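Local coordinates for fatty acid amide hydrolase (Candida albicans, PDB 6KVR), which probably hydrolyses monocarboxylic acid amides, such as fatty acid amides, to a carboxylate and ammonium, as an enzyme of the amidase signature family, at residues G251-G255 with G256-A260; A300-I303 with D304-E307; T391-K394 with M395-C398; S485-I489 with L490-T494; S546-R549 with Y550-E553. One frame throughout, in Å; residues are numbered along the deposited sequence.

Contact 1 (G251-G255 with G256-A260)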
loop_
_atom_site.group_PDB
_atom_site.type_symbol
_atom_site.label_atom_id
_atom_site.label_comp_id
_atom_site.label_asym_id
_atom_site.label_seq_id
_atom_site.Cartn_x
_atom_site.Cartn_y
_atom_site.Cartn_z
ATOM N N GLY A 251 -11.871 -0.412 17.075
ATOM C CA GLY A 251 -12.051 -1.737 16.512
ATOM C C GLY A 251 -11.192 -1.971 15.278
ATOM O O GLY A 251 -10.303 -1.180 14.963
ATOM N N SER A 252 -11.460 -3.060 14.573
ATOM C CA SER A 252 -10.782 -3.385 13.334
ATOM C C SER A 252 -11.834 -3.873 12.348
ATOM O O SER A 252 -12.941 -4.257 12.738
ATOM C CB SER A 252 -9.702 -4.449 13.548
ATOM O OG SER A 252 -10.306 -5.671 13.954
ATOM N N ASP A 253 -11.491 -3.847 11.060
ATOM C CA ASP A 253 -12.505 -4.027 10.017
ATOM C C ASP A 253 -11.827 -4.675 8.812
ATOM O O ASP A 253 -11.033 -4.055 8.102
ATOM C CB ASP A 253 -13.187 -2.711 9.659
ATOM C CG ASP A 253 -14.453 -2.892 8.784
ATOM O OD1 ASP A 253 -14.377 -3.552 7.718
ATOM O OD2 ASP A 253 -15.529 -2.328 9.145
ATOM N N ILE A 254 -12.060 -5.955 8.691
ATOM C CA ILE A 254 -12.074 -6.690 7.451
ATOM C C ILE A 254 -13.521 -7.158 7.373
ATOM O O ILE A 254 -14.146 -7.411 8.418
ATOM C CB ILE A 254 -11.056 -7.855 7.506
ATOM C CG1 ILE A 254 -10.278 -8.024 6.195
ATOM C CG2 ILE A 254 -11.713 -9.165 7.930
ATOM C CD1 ILE A 254 -9.105 -9.056 6.284
ATOM N N GLY A 255 -14.097 -7.167 6.181
ATOM C CA GLY A 255 -15.470 -7.660 6.038
ATOM C C GLY A 255 -16.591 -6.832 6.652
ATOM O O GLY A 255 -17.770 -7.114 6.361
ATOM N N GLY A 256 -16.298 -5.848 7.502
ATOM C CA GLY A 256 -17.358 -5.028 8.070
ATOM C C GLY A 256 -17.342 -4.924 9.583
ATOM O O GLY A 256 -18.310 -4.452 10.184
ATOM N N SER A 257 -16.246 -5.340 10.218
ATOM C CA SER A 257 -16.232 -5.506 11.666
ATOM C C SER A 257 -16.179 -4.186 12.453
ATOM O O SER A 257 -16.222 -4.256 13.681
ATOM C CB SER A 257 -15.062 -6.409 12.072
ATOM O OG SER A 257 -15.106 -7.632 11.338
ATOM N N ILE A 258 -16.067 -3.014 11.831
ATOM C CA ILE A 258 -16.348 -1.742 12.517
ATOM C C ILE A 258 -17.738 -1.235 12.175
ATOM O O ILE A 258 -18.533 -0.906 13.058
ATOM C CB ILE A 258 -15.293 -0.667 12.178
ATOM C CG1 ILE A 258 -13.938 -0.968 12.814
ATOM C CG2 ILE A 258 -15.785 0.704 12.639
ATOM C CD1 ILE A 258 -12.824 -0.061 12.289
ATOM N N ARG A 259 -18.048 -1.182 10.884
ATOM C CA ARG A 259 -19.283 -0.549 10.437
ATOM C C ARG A 259 -20.524 -1.315 10.873
ATOM O O ARG A 259 -21.517 -0.694 11.263
ATOM C CB ARG A 259 -19.211 -0.390 8.935
ATOM C CG ARG A 259 -17.902 0.277 8.690
ATOM C CD ARG A 259 -17.724 0.827 7.362
ATOM N NE ARG A 259 -18.001 -0.082 6.272
ATOM C CZ ARG A 259 -17.334 -1.191 5.999
ATOM N NH1 ARG A 259 -16.421 -1.663 6.814
ATOM N NH2 ARG A 259 -17.565 -1.806 4.846
ATOM N N ALA A 260 -20.495 -2.662 10.828
ATOM C CA ALA A 260 -21.697 -3.414 11.199
ATOM C C ALA A 260 -22.037 -3.271 12.674
ATOM O O ALA A 260 -23.186 -2.902 12.979
ATOM C CB ALA A 260 -21.565 -4.885 10.790
#

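Contact 2 (A300-I303 with D304-E307)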
loop_
_atom_site.group_PDB
_atom_site.type_symbol
_atom_site.label_atom_id
_atom_site.label_comp_id
_atom_site.label_asym_id
_atom_site.label_seq_id
_atom_site.Cartn_x
_atom_site.Cartn_y
_atom_site.Cartn_z
ATOM N N ALA A 300 -17.812 5.919 17.922
ATOM C CA ALA A 300 -18.214 6.921 18.906
ATOM C C ALA A 300 -19.685 7.279 18.715
ATOM O O ALA A 300 -20.353 6.820 17.783
ATOM C CB ALA A 300 -17.337 8.170 18.804
ATOM N N ARG A 301 -20.186 8.122 19.616
ATOM C CA ARG A 301 -21.548 8.614 19.517
ATOM C C ARG A 301 -21.632 10.002 18.898
ATOM O O ARG A 301 -22.698 10.622 18.957
ATOM C CB ARG A 301 -22.220 8.589 20.887
ATOM C CG ARG A 301 -22.498 7.160 21.357
ATOM C CD ARG A 301 -23.452 7.147 22.522
ATOM N NE ARG A 301 -22.796 7.697 23.695
ATOM C CZ ARG A 301 -23.437 8.265 24.707
ATOM N NH1 ARG A 301 -24.764 8.324 24.741
ATOM N NH2 ARG A 301 -22.731 8.789 25.705
ATOM N N SER A 302 -20.549 10.497 18.290
ATOM C CA SER A 302 -20.639 11.698 17.469
ATOM C C SER A 302 -19.548 11.685 16.402
ATOM O O SER A 302 -18.476 11.104 16.586
ATOM C CB SER A 302 -20.533 12.979 18.308
ATOM O OG SER A 302 -19.222 13.173 18.785
ATOM N N ILE A 303 -19.835 12.344 15.282
ATOM C CA ILE A 303 -18.854 12.412 14.206
ATOM C C ILE A 303 -17.658 13.272 14.604
ATOM O O ILE A 303 -16.525 12.971 14.209
ATOM C CB ILE A 303 -19.526 12.908 12.917
ATOM C CG1 ILE A 303 -20.797 12.096 12.681
ATOM C CG2 ILE A 303 -18.561 12.838 11.730
ATOM C CD1 ILE A 303 -20.559 10.725 12.095
ATOM N N ASP A 304 -17.875 14.341 15.386
ATOM C CA ASP A 304 -16.763 15.118 15.937
ATOM C C ASP A 304 -15.735 14.215 16.603
ATOM O O ASP A 304 -14.523 14.419 16.463
ATOM C CB ASP A 304 -17.247 16.123 16.992
ATOM C CG ASP A 304 -18.332 17.048 16.496
ATOM O OD1 ASP A 304 -18.479 17.219 15.268
ATOM O OD2 ASP A 304 -19.041 17.607 17.366
ATOM N N ASP A 305 -16.212 13.232 17.360
ATOM C CA ASP A 305 -15.322 12.346 18.095
ATOM C C ASP A 305 -14.500 11.474 17.147
ATOM O O ASP A 305 -13.273 11.391 17.286
ATOM C CB ASP A 305 -16.155 11.527 19.075
ATOM C CG ASP A 305 -16.573 12.359 20.284
ATOM O OD1 ASP A 305 -17.099 11.801 21.261
ATOM O OD2 ASP A 305 -16.310 13.599 20.259
ATOM N N LEU A 306 -15.144 10.865 16.140
ATOM C CA LEU A 306 -14.392 10.201 15.071
ATOM C C LEU A 306 -13.329 11.130 14.500
ATOM O O LEU A 306 -12.182 10.728 14.304
ATOM C CB LEU A 306 -15.337 9.741 13.960
ATOM C CG LEU A 306 -16.527 8.848 14.333
ATOM C CD1 LEU A 306 -17.139 8.263 13.079
ATOM C CD2 LEU A 306 -16.084 7.743 15.279
ATOM N N GLU A 307 -13.692 12.392 14.247
ATOM C CA GLU A 307 -12.743 13.328 13.648
ATOM C C GLU A 307 -11.604 13.651 14.609
ATOM O O GLU A 307 -10.431 13.687 14.210
ATOM C CB GLU A 307 -13.473 14.602 13.211
ATOM C CG GLU A 307 -12.846 15.356 12.050
ATOM C CD GLU A 307 -11.783 16.351 12.505
ATOM O OE1 GLU A 307 -11.980 16.971 13.581
ATOM O OE2 GLU A 307 -10.784 16.561 11.766
HETATM O O HOH W 1 -18.834 9.603 21.777
#

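Contact 3 (T391-K394 with M395-C398)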
loop_
_atom_site.group_PDB
_atom_site.type_symbol
_atom_site.label_atom_id
_atom_site.label_comp_id
_atom_site.label_asym_id
_atom_site.label_seq_id
_atom_site.Cartn_x
_atom_site.Cartn_y
_atom_site.Cartn_z
ATOM N N THR A 391 -14.749 -12.704 -5.182
ATOM C CA THR A 391 -13.305 -12.525 -5.098
ATOM C C THR A 391 -12.870 -12.295 -3.657
ATOM O O THR A 391 -11.903 -12.902 -3.188
ATOM C CB THR A 391 -12.844 -11.366 -5.990
ATOM O OG1 THR A 391 -13.236 -11.623 -7.341
ATOM C CG2 THR A 391 -11.315 -11.234 -5.930
ATOM N N VAL A 392 -13.578 -11.429 -2.928
ATOM C CA VAL A 392 -13.109 -11.138 -1.582
ATOM C C VAL A 392 -13.310 -12.344 -0.670
ATOM O O VAL A 392 -12.467 -12.630 0.189
ATOM C CB VAL A 392 -13.777 -9.866 -1.024
ATOM C CG1 VAL A 392 -15.207 -10.128 -0.500
ATOM C CG2 VAL A 392 -12.863 -9.248 0.060
ATOM N N HIS A 393 -14.370 -13.121 -0.884
ATOM C CA HIS A 393 -14.552 -14.289 -0.030
ATOM C C HIS A 393 -13.557 -15.394 -0.360
ATOM O O HIS A 393 -13.189 -16.163 0.533
ATOM C CB HIS A 393 -15.997 -14.785 -0.091
ATOM C CG HIS A 393 -16.923 -13.954 0.747
ATOM N ND1 HIS A 393 -17.143 -12.615 0.503
ATOM C CD2 HIS A 393 -17.566 -14.233 1.905
ATOM C CE1 HIS A 393 -17.939 -12.121 1.437
ATOM N NE2 HIS A 393 -18.210 -13.084 2.301
ATOM N N LYS A 394 -13.101 -15.493 -1.618
ATOM C CA LYS A 394 -12.001 -16.405 -1.908
ATOM C C LYS A 394 -10.745 -15.951 -1.183
ATOM O O LYS A 394 -10.000 -16.775 -0.637
ATOM C CB LYS A 394 -11.739 -16.478 -3.420
ATOM C CG LYS A 394 -12.754 -17.260 -4.245
ATOM C CD LYS A 394 -12.319 -17.245 -5.721
ATOM C CE LYS A 394 -13.358 -17.856 -6.663
ATOM N NZ LYS A 394 -13.300 -17.198 -8.022
HETATM N N MSE A 395 -10.512 -14.631 -1.153
HETATM C CA MSE A 395 -9.304 -14.030 -0.581
HETATM C C MSE A 395 -9.210 -14.354 0.897
HETATM O O MSE A 395 -8.118 -14.587 1.415
HETATM C CB MSE A 395 -9.287 -12.503 -0.757
HETATM C CG MSE A 395 -8.784 -11.990 -2.105
HETATM SE SE MSE A 395 -9.023 -10.024 -2.266
HETATM C CE MSE A 395 -7.988 -9.687 -3.876
ATOM N N TYR A 396 -10.361 -14.358 1.577
ATOM C CA TYR A 396 -10.367 -14.628 3.012
ATOM C C TYR A 396 -9.731 -15.973 3.327
ATOM O O TYR A 396 -9.031 -16.106 4.339
ATOM C CB TYR A 396 -11.794 -14.596 3.575
ATOM C CG TYR A 396 -12.419 -13.230 3.612
ATOM C CD1 TYR A 396 -11.643 -12.098 3.782
ATOM C CD2 TYR A 396 -13.807 -13.075 3.496
ATOM C CE1 TYR A 396 -12.227 -10.832 3.805
ATOM C CE2 TYR A 396 -14.399 -11.821 3.529
ATOM C CZ TYR A 396 -13.603 -10.703 3.689
ATOM O OH TYR A 396 -14.175 -9.452 3.715
ATOM N N ASN A 397 -9.957 -16.982 2.473
ATOM C CA ASN A 397 -9.606 -18.363 2.797
ATOM C C ASN A 397 -8.548 -18.961 1.878
ATOM O O ASN A 397 -8.300 -20.171 1.954
ATOM C CB ASN A 397 -10.857 -19.256 2.772
ATOM C CG ASN A 397 -11.770 -19.019 3.958
ATOM O OD1 ASN A 397 -11.488 -18.177 4.814
ATOM N ND2 ASN A 397 -12.873 -19.768 4.019
ATOM N N CYS A 398 -7.896 -18.160 1.025
ATOM C CA CYS A 398 -7.076 -18.799 -0.004
ATOM C C CYS A 398 -5.773 -19.388 0.533
ATOM O O CYS A 398 -4.999 -19.947 -0.268
ATOM C CB CYS A 398 -6.778 -17.818 -1.151
ATOM S SG CYS A 398 -5.823 -16.354 -0.676
#

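Contact 4 (S485-I489 with L490-T494)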
loop_
_atom_site.group_PDB
_atom_site.type_symbol
_atom_site.label_atom_id
_atom_site.label_comp_id
_atom_site.label_asym_id
_atom_site.label_seq_id
_atom_site.Cartn_x
_atom_site.Cartn_y
_atom_site.Cartn_z
ATOM N N SER A 485 -18.584 -5.943 2.830
ATOM C CA SER A 485 -17.355 -6.490 2.277
ATOM C C SER A 485 -16.990 -5.846 0.946
ATOM O O SER A 485 -15.815 -5.867 0.571
ATOM C CB SER A 485 -17.462 -8.012 2.128
ATOM O OG SER A 485 -18.403 -8.372 1.133
ATOM N N LEU A 486 -17.963 -5.259 0.240
ATOM C CA LEU A 486 -17.659 -4.548 -1.003
ATOM C C LEU A 486 -16.629 -3.446 -0.775
ATOM O O LEU A 486 -15.685 -3.291 -1.558
ATOM C CB LEU A 486 -18.940 -3.956 -1.593
ATOM C CG LEU A 486 -18.762 -3.043 -2.807
ATOM C CD1 LEU A 486 -18.187 -3.829 -3.996
ATOM C CD2 LEU A 486 -20.070 -2.284 -3.178
ATOM N N TRP A 487 -16.802 -2.659 0.283
ATOM C CA TRP A 487 -15.865 -1.573 0.538
ATOM C C TRP A 487 -14.536 -2.054 1.124
ATOM O O TRP A 487 -13.575 -1.269 1.163
ATOM C CB TRP A 487 -16.536 -0.520 1.439
ATOM C CG TRP A 487 -17.893 -0.204 0.875
ATOM C CD1 TRP A 487 -19.096 -0.523 1.419
ATOM C CD2 TRP A 487 -18.180 0.434 -0.391
ATOM N NE1 TRP A 487 -20.114 -0.104 0.593
ATOM C CE2 TRP A 487 -19.579 0.480 -0.526
ATOM C CE3 TRP A 487 -17.389 0.976 -1.411
ATOM C CZ2 TRP A 487 -20.211 1.043 -1.643
ATOM C CZ3 TRP A 487 -18.022 1.547 -2.523
ATOM C CH2 TRP A 487 -19.416 1.565 -2.631
ATOM N N ASN A 488 -14.439 -3.323 1.541
ATOM C CA ASN A 488 -13.128 -3.848 1.913
ATOM C C ASN A 488 -12.302 -4.201 0.684
ATOM O O ASN A 488 -11.101 -3.913 0.639
ATOM C CB ASN A 488 -13.268 -5.077 2.804
ATOM C CG ASN A 488 -13.891 -4.744 4.144
ATOM O OD1 ASN A 488 -15.060 -5.030 4.376
ATOM N ND2 ASN A 488 -13.123 -4.109 5.018
ATOM N N ILE A 489 -12.918 -4.823 -0.324
ATOM C CA ILE A 489 -12.123 -5.172 -1.495
ATOM C C ILE A 489 -11.807 -3.916 -2.306
ATOM O O ILE A 489 -10.716 -3.801 -2.861
ATOM C CB ILE A 489 -12.805 -6.278 -2.340
ATOM C CG1 ILE A 489 -11.862 -6.743 -3.445
ATOM C CG2 ILE A 489 -14.123 -5.805 -2.961
ATOM C CD1 ILE A 489 -12.427 -7.873 -4.322
ATOM N N LEU A 490 -12.719 -2.940 -2.354
ATOM C CA LEU A 490 -12.395 -1.668 -3.007
ATOM C C LEU A 490 -11.473 -0.797 -2.160
ATOM O O LEU A 490 -10.792 0.075 -2.713
ATOM C CB LEU A 490 -13.669 -0.880 -3.329
ATOM C CG LEU A 490 -14.697 -1.541 -4.263
ATOM C CD1 LEU A 490 -15.991 -0.714 -4.377
ATOM C CD2 LEU A 490 -14.110 -1.809 -5.642
ATOM N N ASP A 491 -11.430 -1.022 -0.842
ATOM C CA ASP A 491 -10.676 -0.185 0.102
ATOM C C ASP A 491 -11.080 1.293 0.012
ATOM O O ASP A 491 -10.232 2.188 -0.058
ATOM C CB ASP A 491 -9.166 -0.326 -0.081
ATOM C CG ASP A 491 -8.373 0.295 1.082
ATOM O OD1 ASP A 491 -7.155 0.575 0.910
ATOM O OD2 ASP A 491 -8.962 0.539 2.167
ATOM N N PHE A 492 -12.386 1.550 0.039
ATOM C CA PHE A 492 -12.858 2.934 0.097
ATOM C C PHE A 492 -13.143 3.321 1.543
ATOM O O PHE A 492 -13.731 2.528 2.290
ATOM C CB PHE A 492 -14.145 3.130 -0.725
ATOM C CG PHE A 492 -13.940 3.177 -2.238
ATOM C CD1 PHE A 492 -12.761 2.754 -2.824
ATOM C CD2 PHE A 492 -14.951 3.665 -3.066
ATOM C CE1 PHE A 492 -12.580 2.796 -4.210
ATOM C CE2 PHE A 492 -14.779 3.725 -4.453
ATOM C CZ PHE A 492 -13.584 3.284 -5.025
ATOM N N PRO A 493 -12.767 4.515 2.009
ATOM C CA PRO A 493 -13.121 4.899 3.382
ATOM C C PRO A 493 -14.637 5.034 3.506
ATOM O O PRO A 493 -15.293 5.638 2.648
ATOM C CB PRO A 493 -12.397 6.236 3.579
ATOM C CG PRO A 493 -12.256 6.795 2.197
ATOM C CD PRO A 493 -12.150 5.619 1.254
ATOM N N THR A 494 -15.195 4.417 4.551
ATOM C CA THR A 494 -16.640 4.285 4.684
ATOM C C THR A 494 -17.069 4.606 6.107
ATOM O O THR A 494 -16.621 3.965 7.069
ATOM C CB THR A 494 -17.091 2.872 4.291
ATOM O OG1 THR A 494 -16.672 2.599 2.952
ATOM C CG2 THR A 494 -18.628 2.734 4.388
#

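Contact 5 (S546-R549 with Y550-E553)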
loop_
_atom_site.group_PDB
_atom_site.type_symbol
_atom_site.label_atom_id
_atom_site.label_comp_id
_atom_site.label_asym_id
_atom_site.label_seq_id
_atom_site.Cartn_x
_atom_site.Cartn_y
_atom_site.Cartn_z
ATOM N N SER A 546 -19.570 6.106 1.736
ATOM C CA SER A 546 -18.240 5.781 1.231
ATOM C C SER A 546 -17.704 6.890 0.327
ATOM O O SER A 546 -18.424 7.396 -0.537
ATOM C CB SER A 546 -18.263 4.474 0.440
ATOM O OG SER A 546 -18.908 3.466 1.180
ATOM N N GLY A 547 -16.426 7.238 0.506
ATOM C CA GLY A 547 -15.746 8.189 -0.341
ATOM C C GLY A 547 -14.624 7.551 -1.144
ATOM O O GLY A 547 -14.326 6.367 -1.014
ATOM N N LYS A 548 -14.009 8.369 -2.002
ATOM C CA LYS A 548 -12.859 7.903 -2.763
ATOM C C LYS A 548 -11.678 7.617 -1.830
ATOM O O LYS A 548 -11.588 8.137 -0.713
ATOM C CB LYS A 548 -12.458 8.929 -3.829
ATOM C CG LYS A 548 -13.337 8.919 -5.080
ATOM C CD LYS A 548 -13.254 10.240 -5.842
ATOM C CE LYS A 548 -13.059 11.404 -4.878
ATOM N NZ LYS A 548 -13.229 12.730 -5.540
ATOM N N ARG A 549 -10.754 6.784 -2.316
ATOM C CA ARG A 549 -9.649 6.305 -1.487
ATOM C C ARG A 549 -8.791 7.459 -0.987
ATOM O O ARG A 549 -8.382 8.328 -1.768
ATOM C CB ARG A 549 -8.780 5.322 -2.284
ATOM C CG ARG A 549 -9.465 4.017 -2.611
ATOM C CD ARG A 549 -8.469 3.030 -3.198
ATOM N NE ARG A 549 -7.696 2.355 -2.163
ATOM C CZ ARG A 549 -6.420 2.013 -2.294
ATOM N NH1 ARG A 549 -5.741 2.280 -3.401
ATOM N NH2 ARG A 549 -5.812 1.376 -1.296
ATOM N N TYR A 550 -8.517 7.451 0.317
ATOM C CA TYR A 550 -7.697 8.431 1.033
ATOM C C TYR A 550 -8.365 9.792 1.157
ATOM O O TYR A 550 -7.711 10.770 1.527
ATOM C CB TYR A 550 -6.297 8.557 0.416
ATOM C CG TYR A 550 -5.568 7.260 0.612
ATOM C CD1 TYR A 550 -5.068 6.913 1.865
ATOM C CD2 TYR A 550 -5.458 6.339 -0.424
ATOM C CE1 TYR A 550 -4.437 5.706 2.071
ATOM C CE2 TYR A 550 -4.831 5.122 -0.230
ATOM C CZ TYR A 550 -4.326 4.810 1.017
ATOM O OH TYR A 550 -3.712 3.592 1.206
ATOM N N PHE A 551 -9.663 9.871 0.884
ATOM C CA PHE A 551 -10.441 11.080 1.155
ATOM C C PHE A 551 -11.291 10.923 2.412
ATOM O O PHE A 551 -12.425 11.407 2.470
ATOM C CB PHE A 551 -11.299 11.434 -0.055
ATOM C CG PHE A 551 -10.510 12.009 -1.215
ATOM C CD1 PHE A 551 -9.677 11.195 -1.983
ATOM C CD2 PHE A 551 -10.590 13.366 -1.532
ATOM C CE1 PHE A 551 -8.945 11.718 -3.055
ATOM C CE2 PHE A 551 -9.862 13.894 -2.612
ATOM C CZ PHE A 551 -9.038 13.069 -3.372
ATOM N N ASP A 552 -10.748 10.222 3.421
ATOM C CA ASP A 552 -11.424 10.024 4.707
ATOM C C ASP A 552 -11.904 11.336 5.319
ATOM O O ASP A 552 -12.960 11.382 5.968
ATOM C CB ASP A 552 -10.479 9.340 5.702
ATOM C CG ASP A 552 -9.754 8.141 5.111
ATOM O OD1 ASP A 552 -9.016 8.276 4.109
ATOM O OD2 ASP A 552 -9.918 7.057 5.680
ATOM N N GLU A 553 -11.102 12.391 5.183
ATOM C CA GLU A 553 -11.433 13.666 5.808
ATOM C C GLU A 553 -12.748 14.206 5.266
ATOM O O GLU A 553 -13.619 14.628 6.031
ATOM C CB GLU A 553 -10.290 14.665 5.584
ATOM C CG GLU A 553 -8.986 14.263 6.292
ATOM C CD GLU A 553 -8.012 13.497 5.375
ATOM O OE1 GLU A 553 -8.463 12.729 4.485
ATOM O OE2 GLU A 553 -6.783 13.676 5.539
#

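Contact 1 (G251-G255 with G256-A260)
The carboxylate of Asp253 is gripped on several sides by the turn that follows it. OD2 takes the backbone N-H of Ile258 at 2.8 Å between OD2 and N, the donor standing 46° out of the carboxylate plane, while the N-H of Arg259 reaches the same oxygen nearly along its C-O bond. Arg259 NH1 closes a salt bridge to OD2 at 2.6 Å, the carboxylate lying at the edge of the guanidinium. OD1 receives a weak bond from Gly256 N and a hydrogen bond from Asn488 ND2; Gln544 holds Arg259 through NE. With CG swung away from its own backbone N (chi1 -168°), the acid hangs inside the loop instead of following the strand. This bend from strand 248-253 into helix 259-265 is the glycine-rich nucleophile loop of amidase signature enzymes, in which Ser257 is the predicted acyl-ester nucleophile and residues 254-257 are predicted to bind substrate. Ser257 OG lies 3.1 Å from Ile254 O and is weakly bonded to Ser233. Ile258 CG1 packs 3.4 Å from Ser252 O. The other side of the loop is looser. The side chains of Ser252 and Ile254 leave the turn and are partly exposed; the hydroxyl of Ser252 bonds to Lys158, and the Ile254 side chain touches Met208 and Gln289.

Contact 2 (A300-I303 with D304-E307)
Ser302 is the N-cap of helix 303-317, its hydroxyl accepting a weak bond from Asp305 N at 3.3 Å between OG and N. A chi1 of 72° turns OG in over the first helical turn, where it also comes within 3.2 Å of Asp305 CG. Regular helical bonding starts loosely, with Leu306 N a long 3.4 Å from Ser302 O, and tightens one residue later, where Glu307 N donates to Ile303 O at 2.9 Å. Ahead of the cap, the methyl of Ala300 packs against Asp305 CB at 3.6 Å and against Leu306 CD2 at 3.8 Å, so the last residue of strand 295-300 lies against the first turn of the helix. Ile303 and Leu306 then rest on Leu495 and His268 of the neighbouring strands. Asp305 is fixed by more than the cap: a water 2.9 Å from Arg301 N gives a hydrogen to Asp305 OD1, the same oxygen receives Ala86 N, and OD2 is bonded to Thr87. Sitting in the first turn among these donors and near the positive end of the helix dipole, this carboxylate is probably favoured in its charged form.

Contact 3 (T391-K394 with M395-C398)
Tyr396 presents the edge of its ring to a face of the His393 imidazole, with centroids 5.2 Å apart and planes at 64°. The atom that makes the contact is Tyr396 CE2, poised 4.0 Å above the imidazole plane and over its centre, in a T-shaped pair whose two side chains run alongside each other. A face of the tyrosine is used as well: Val392 O sits 3.4 Å above it, offset toward the rim, and Val392 CG2 reaches Tyr396 CZ at 4.0 Å farther along the phenol. Both neighbours come from one helical turn earlier, and the backbone bond from Tyr396 N to Val392 O, 3.1 Å long, sets that spacing. On another side of helix 385-397 the selenomethionine Met395, extended beyond CG, starts close to Thr391 O, which is 3.4 Å from Met395 CG and accepts Met395 N; it then runs on toward Asn441 and Arg444 of helix 434-457. Near Asn397 the bonding shortens to three residues, Asn397 N donating to Lys394 O from well above the carbonyl plane. Farther out, Tyr425 adds a second edge-to-face partner to His393, Ser485 packs on both side chains, and Cys398 touches Arg438 of the second subunit. The phenol end of Tyr396 lies against Gly255 of the predicted substrate site. Because His393 ND1 donates to Tyr389 O, this nitrogen carries a proton and the rotation of the imidazole is fixed, holding the face that Tyr396 meets in place.

Contact 4 (S485-I489 with L490-T494)
The Trp487 indole and the Phe492 ring meet obliquely, their planes at 32° and the six-membered ring centroid 5.9 Å from that of Phe492; the nearest atoms are Trp487 CZ3 and Phe492 CD2 at 3.8 Å. One face of the indole carries Leu486 CD2, 3.7 Å above the plane and toward the rim. Leu490 wedges in beside both rings. Its CB lies 3.7 Å above one face of Phe492, and its CD1, brought round by a chi1 of -60° with an extended chi2, comes to 3.6 Å from Trp487 CZ3. That same CD1 packs on Leu486 CD1, so one methyl joins the leucine of the preceding turn to the tryptophan. At the root of the indole the Thr494 side chain crosses at about a right angle, OG1 lying 3.5 Å from Trp487 CB; the hydroxyl is hydrogen-bonded to Ser546 on the adjacent strand. The helical bond from Leu490 N to Leu486 O, 3.1 Å and nearly straight, keeps the two leucines in step. Around this cluster stand Tyr451 and Met455 of helix 434-457, which cover Leu490 and Phe492. Asp491 turns its carboxylate outward from the helix, to Thr274 and to a salt bridge with Arg271. The chain turns off the helix at Asp491, whose phi is positive (56°). Phe492 N reaches back to Trp487 O at 3.3 Å, in the carbonyl plane and on a lone pair, and Asp491 N makes a weak bond to Asn488 O: the pair of bonds of a Schellman motif, which here ends helix 482-490 and sends the chain into strand 494-499.

Contact 5 (S546-R549 with Y550-E553)
Lys548 and Phe551 are the first and last residues of a type II beta turn that takes the chain from strand 540-546 to helix 552-565, and Phe551 N closes it on Lys548 O at 3.0 Å. From its CB, 4.0 Å from Phe551 CD1, the lysine chain sets out beside the phenyl ring. A bend at chi3 (-33°) then folds it over, so that CE lies above one face of Phe551 and NZ stands 4.8 Å from the ring centroid, only 14° off the normal. The ammonium thus makes a cation-pi contact over the ring, on a partly exposed side of the turn, with Asn452 and Met455 of helix 434-457 alongside the lysine. At the corners are Arg549 and Tyr550; Tyr550, in the third position, has the positive phi, and its N-H goes to Thr273. The two side chains project side by side. Tyr550 CE2 lies over the centre of one guanidinium face, 4.1 Å from Arg549 CZ, with the two planes 60° apart. The tips are held separately: Tyr550 OH bonds to Thr274 O, Arg549 NH2 forms a salt bridge with Asp491, and Arg549 NH1 donates to Ser324 O of the second subunit, so the turn takes part in the dimer interface. At the edge of the Phe551 ring, near its plane, Arg549 O comes within 3.2 Å of CD1.

In the fold
All five contacts are local and run in series along the chain, none nesting in or crossing another. Contact 1 closes the loop from strand 248-253 to helix 259-265 near the centre of the molecule. Contact 2, about 17 Å away between centres, starts helix 303-317 after strand 295-300 and touches none of the others. Contact 3 closes no loop; it lies near the end of helix 385-397 and packs on contact 1 through Tyr396 against Ile254 and Gly255, and on contact 4 through Ile489. Contact 4, leading from helix 482-490 into strand 494-499, is the hub: it touches contacts 1, 3 and 5. Contact 5 opens helix 552-565 after strand 540-546, with Gly547 N meeting Pro493 O. Contacts 3 and 5 both reach the second subunit.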